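Local coordinates for protein VESB protease (Vibrio cholerae, PDB 4LK4) that is a secreted trypsin-like serine protease of the peptidase S1 family that probably cleaves peptide bonds as an endopeptidase, with an Ig-like domain following its protease domain, at residues A[44-49]-A[116-121]; A[295-300]-A[311-316]. The protein carries 1 engineered substitution. One frame throughout, in Å; residues are numbered along the deposited sequence.

Overall arrangement
Interaction 1 (44-49 with 116-121) lies in the trypsin-like domain and interaction 2 (295-300 with 311-316) in the Ig-like domain; their centres are about 33 Å apart, their nearest atoms about 15 Å, and they do not touch. Both are partly buried. Interaction 1 lays an irregular segment across the end of a barrel strand, with a single backbone hydrogen bond and small patches of aliphatic contact. Interaction 2 instead pairs an outermost strand of a sheet with its neighbour through several backbone bonds, then adds a covalent link where that strand gives way to a helix. Its cysteines are buried, whereas Leu295 and Ser296 are exposed.

Interaction 1: A[44-49]-A[116-121]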
loop_
_atom_site.group_PDB
_atom_site.type_symbol
_atom_site.label_atom_id
_atom_site.label_comp_id
_atom_site.label_asym_id
_atom_site.label_seq_id
_atom_site.Cartn_x
_atom_site.Cartn_y
_atom_site.Cartn_z
ATOM N N SER A 44 -5.826 6.915 -1.262
ATOM C CA SER A 44 -7.261 6.821 -1.443
ATOM C C SER A 44 -7.849 6.011 -0.293
ATOM O O SER A 44 -7.177 5.133 0.253
ATOM C CB SER A 44 -7.597 6.208 -2.812
ATOM O OG SER A 44 -7.407 4.810 -2.866
ATOM N N PHE A 45 -9.072 6.330 0.116
ATOM C CA PHE A 45 -9.692 5.674 1.265
ATOM C C PHE A 45 -10.523 4.492 0.785
ATOM O O PHE A 45 -11.394 4.691 -0.053
ATOM C CB PHE A 45 -10.565 6.674 2.030
ATOM C CG PHE A 45 -11.267 6.073 3.234
ATOM C CD1 PHE A 45 -10.564 5.358 4.167
ATOM C CD2 PHE A 45 -12.648 6.245 3.428
ATOM C CE1 PHE A 45 -11.211 4.811 5.265
ATOM C CE2 PHE A 45 -13.295 5.697 4.522
ATOM C CZ PHE A 45 -12.576 4.973 5.435
ATOM N N LEU A 46 -10.254 3.278 1.276
ATOM C CA LEU A 46 -10.975 2.083 0.770
ATOM C C LEU A 46 -12.204 1.720 1.591
ATOM O O LEU A 46 -12.997 0.872 1.189
ATOM C CB LEU A 46 -10.071 0.867 0.698
ATOM C CG LEU A 46 -8.818 1.029 -0.143
ATOM C CD1 LEU A 46 -7.853 -0.104 0.120
ATOM C CD2 LEU A 46 -9.158 1.067 -1.611
ATOM N N GLY A 47 -12.373 2.370 2.737
ATOM C CA GLY A 47 -13.478 2.056 3.646
ATOM C C GLY A 47 -12.920 1.480 4.941
ATOM O O GLY A 47 -11.798 0.920 4.977
ATOM N N GLY A 48 -13.695 1.641 6.011
ATOM C CA GLY A 48 -13.320 1.104 7.311
ATOM C C GLY A 48 -12.095 1.814 7.773
ATOM O O GLY A 48 -12.116 2.998 7.925
ATOM N N ARG A 49 -11.013 1.089 7.960
ATOM C CA ARG A 49 -9.788 1.696 8.439
ATOM C C ARG A 49 -8.632 1.560 7.440
ATOM O O ARG A 49 -7.480 1.602 7.837
ATOM C CB ARG A 49 -9.416 1.119 9.820
ATOM C CG ARG A 49 -9.148 -0.389 9.858
ATOM C CD ARG A 49 -8.485 -0.833 11.145
ATOM N NE ARG A 49 -9.471 -1.069 12.204
ATOM C CZ ARG A 49 -9.552 -0.413 13.364
ATOM N NH1 ARG A 49 -8.703 0.560 13.678
ATOM N NH2 ARG A 49 -10.513 -0.729 14.216
ATOM N N PRO A 116 -16.928 8.649 2.563
ATOM C CA PRO A 116 -17.106 7.774 1.415
ATOM C C PRO A 116 -15.807 7.153 0.951
ATOM O O PRO A 116 -14.740 7.764 1.054
ATOM C CB PRO A 116 -17.659 8.694 0.336
ATOM C CG PRO A 116 -18.172 9.897 1.055
ATOM C CD PRO A 116 -17.295 10.039 2.260
ATOM N N ALA A 117 -15.919 5.932 0.442
ATOM C CA ALA A 117 -14.780 5.181 -0.043
ATOM C C ALA A 117 -14.728 5.244 -1.568
ATOM O O ALA A 117 -15.736 5.400 -2.244
ATOM C CB ALA A 117 -14.870 3.737 0.423
ATOM N N ILE A 118 -13.525 5.136 -2.104
ATOM C CA ILE A 118 -13.352 5.064 -3.531
ATOM C C ILE A 118 -13.768 3.681 -4.021
ATOM O O ILE A 118 -13.797 2.735 -3.266
ATOM C CB ILE A 118 -11.893 5.349 -3.902
ATOM C CG1 ILE A 118 -11.817 5.794 -5.371
ATOM C CG2 ILE A 118 -10.976 4.158 -3.567
ATOM C CD1 ILE A 118 -10.551 6.579 -5.662
ATOM N N THR A 119 -14.113 3.585 -5.285
ATOM C CA THR A 119 -14.433 2.330 -5.900
ATOM C C THR A 119 -13.231 1.980 -6.735
ATOM O O THR A 119 -12.754 2.788 -7.540
ATOM C CB THR A 119 -15.715 2.449 -6.749
ATOM O OG1 THR A 119 -16.809 2.797 -5.889
ATOM C CG2 THR A 119 -16.037 1.124 -7.456
ATOM N N LEU A 120 -12.714 0.782 -6.504
ATOM C CA LEU A 120 -11.529 0.319 -7.191
ATOM C C LEU A 120 -11.933 -0.318 -8.485
ATOM O O LEU A 120 -13.026 -0.848 -8.597
ATOM C CB LEU A 120 -10.791 -0.697 -6.329
ATOM C CG LEU A 120 -10.128 -0.195 -5.050
ATOM C CD1 LEU A 120 -9.300 -1.308 -4.430
ATOM C CD2 LEU A 120 -9.244 0.992 -5.323
ATOM N N ALA A 121 -11.059 -0.264 -9.479
ATOM C CA ALA A 121 -11.342 -0.918 -10.755
ATOM C C ALA A 121 -11.370 -2.459 -10.591
ATOM O O ALA A 121 -10.654 -3.022 -9.763
ATOM C CB ALA A 121 -10.306 -0.515 -11.781
#
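Phe45 and Leu46, late in strand 39-46, meet Ala117 and Ile118 of an extended segment that has no regular secondary structure. Strand 39-46 belongs to the N-terminal of the two six-stranded antiparallel barrels of the chymotrypsin-like fold, and the segment runs across its end on the way from strand 112-113 to helix 125-128. One backbone bond crosses: Ile118 N donates to Phe45 O at 3.0 Å, the donor standing almost straight out beyond the carbonyl (C=O...N 179°). Ala117 CA also approaches Phe45 O, at 3.4 Å, as a CA-H...O contact. The Phe45 ring swings away from its own backbone N (chi1 179°), which carries its CD2 edge up to Pro116 O, 3.5 Å off and in the ring plane; Ser24 OG binds the same carbonyl oxygen. Gly47 N lies over the centre of one face of this ring, so the chain turning the corner after the strand covers it. Ile118 points its side chain at the strand. Ile118 CG2 reaches Ser44 OG at 3.7 Å, a van der Waals contact of a methyl; the hydroxyl itself is hydrogen-bonded to Gln211 OE1. Leu46 starts out from its backbone away from the segment, but its end comes back. Its side chain crosses that of Leu120 at about a right angle, and Leu52 and Ile241 touch both leucines, tying this aliphatic patch to strand 50-53 and helix 238-243. Ala117 sits over the turn, its methyl near the peptide that joins Leu46 to Gly47. Within the leucine pair, a single methyl, Leu46 CD2, meets both branches of Leu120, CD1 and CD2, each at 3.7 Å.

Interaction 2: A[295-300]-A[311-316]; sequences LSDGCS and CSVEVA
Cys299 carries SG beside its own backbone N (chi1 -62°), while Cys311 turns SG between its N and carbonyl carbon (chi1 58°), and the two sulfurs join in a disulfide with a chi3 of 83°. Tyr280 of strand 278-283 and Leu331 of strand 324-335 touch Cys299. Asp297 and Val313, a non-hydrogen-bonded antiparallel pair, lie side by side pointing the same way, with Asp297 OD1 3.4 Å from Val313 CG2. Asp297 OD1 also caps helix 298-302, accepting from Ser300 N at 3.0 Å from above the carboxylate plane; OD2 is bound by Tyr280 OH. Strand 292-297 is an outermost strand of the Ig-like domain's sheet, and a classic beta bulge marks it here: Leu295 and Ser296 both face Glu314. Glu314 O accepts from Ser296 N at 3.2 Å, on a lone pair, and weakly from Leu295 N. In return Glu314 N gives a nearly straight bond to Ser296 O, 2.7 Å long. From the bulge, Leu295 CG rests on Ala316 CB at 3.8 Å. At the other end Gly298 N makes a weak bond to Ser312 O, 2.7 Å long.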
loop_
_atom_site.group_PDB
_atom_site.type_symbol
_atom_site.label_atom_id
_atom_site.label_comp_id
_atom_site.label_asym_id
_atom_site.label_seq_id
_atom_site.Cartn_x
_atom_site.Cartn_y
_atom_site.Cartn_z
ATOM N N LEU A 295 10.775 -19.786 18.445
ATOM C CA LEU A 295 11.032 -19.933 19.874
ATOM C C LEU A 295 9.754 -20.086 20.676
ATOM O O LEU A 295 9.740 -20.737 21.699
ATOM C CB LEU A 295 11.805 -18.730 20.397
ATOM C CG LEU A 295 13.112 -18.447 19.661
ATOM C CD1 LEU A 295 13.916 -17.407 20.424
ATOM C CD2 LEU A 295 13.921 -19.722 19.458
ATOM N N SER A 296 8.681 -19.479 20.204
ATOM C CA SER A 296 7.436 -19.409 20.947
ATOM C C SER A 296 6.333 -19.126 19.938
ATOM O O SER A 296 6.484 -18.241 19.118
ATOM C CB SER A 296 7.507 -18.263 21.960
ATOM O OG SER A 296 6.534 -18.427 22.977
ATOM N N ASP A 297 5.253 -19.905 19.983
ATOM C CA ASP A 297 4.089 -19.701 19.129
ATOM C C ASP A 297 2.867 -19.548 20.016
ATOM O O ASP A 297 2.188 -20.519 20.319
ATOM C CB ASP A 297 3.910 -20.876 18.164
ATOM C CG ASP A 297 2.721 -20.698 17.204
ATOM O OD1 ASP A 297 1.899 -19.773 17.347
ATOM O OD2 ASP A 297 2.607 -21.516 16.286
ATOM N N GLY A 298 2.602 -18.314 20.427
ATOM C CA GLY A 298 1.428 -17.997 21.220
ATOM C C GLY A 298 0.126 -18.356 20.534
ATOM O O GLY A 298 -0.845 -18.711 21.193
ATOM N N CYS A 299 0.091 -18.272 19.208
ATOM C CA CYS A 299 -1.144 -18.553 18.497
ATOM C C CYS A 299 -1.516 -20.016 18.656
ATOM O O CYS A 299 -2.698 -20.345 18.672
ATOM C CB CYS A 299 -1.045 -18.182 17.027
ATOM S SG CYS A 299 -0.758 -16.422 16.748
ATOM N N SER A 300 -0.523 -20.890 18.795
ATOM C CA SER A 300 -0.815 -22.296 19.076
ATOM C C SER A 300 -1.296 -22.498 20.521
ATOM O O SER A 300 -2.002 -23.460 20.787
ATOM C CB SER A 300 0.382 -23.213 18.770
ATOM O OG SER A 300 1.456 -23.012 19.664
ATOM N N CYS A 311 -2.550 -12.810 19.394
ATOM C CA CYS A 311 -1.596 -13.838 19.738
ATOM C C CYS A 311 -0.310 -13.459 19.072
ATOM O O CYS A 311 -0.307 -12.758 18.067
ATOM C CB CYS A 311 -2.047 -15.234 19.284
ATOM S SG CYS A 311 -2.356 -15.421 17.514
ATOM N N SER A 312 0.785 -13.914 19.648
ATOM C CA SER A 312 2.091 -13.531 19.189
ATOM C C SER A 312 2.912 -14.758 18.932
ATOM O O SER A 312 2.674 -15.823 19.509
ATOM C CB SER A 312 2.779 -12.647 20.226
ATOM O OG SER A 312 1.976 -11.513 20.521
ATOM N N VAL A 313 3.889 -14.585 18.066
ATOM C CA VAL A 313 4.810 -15.619 17.708
ATOM C C VAL A 313 6.185 -15.004 17.821
ATOM O O VAL A 313 6.377 -13.842 17.457
ATOM C CB VAL A 313 4.546 -16.028 16.259
ATOM C CG1 VAL A 313 5.726 -16.786 15.686
ATOM C CG2 VAL A 313 3.281 -16.869 16.178
ATOM N N GLU A 314 7.142 -15.770 18.321
ATOM C CA GLU A 314 8.502 -15.256 18.523
ATOM C C GLU A 314 9.474 -16.121 17.728
ATOM O O GLU A 314 9.627 -17.309 17.998
ATOM C CB GLU A 314 8.837 -15.226 20.005
ATOM C CG GLU A 314 9.946 -14.260 20.402
ATOM C CD GLU A 314 10.527 -14.546 21.804
ATOM O OE1 GLU A 314 10.174 -15.572 22.471
ATOM O OE2 GLU A 314 11.365 -13.735 22.241
ATOM N N VAL A 315 10.090 -15.531 16.709
ATOM C CA VAL A 315 10.910 -16.289 15.782
ATOM C C VAL A 315 12.346 -15.890 15.888
ATOM O O VAL A 315 12.660 -14.820 16.376
ATOM C CB VAL A 315 10.459 -16.120 14.320
ATOM C CG1 VAL A 315 8.979 -16.428 14.208
ATOM C CG2 VAL A 315 10.769 -14.736 13.779
ATOM N N ALA A 316 13.209 -16.768 15.406
ATOM C CA ALA A 316 14.629 -16.534 15.470
ATOM C C ALA A 316 15.361 -16.954 14.207
ATOM O O ALA A 316 14.883 -17.774 13.431
ATOM C CB ALA A 316 15.224 -17.236 16.685
#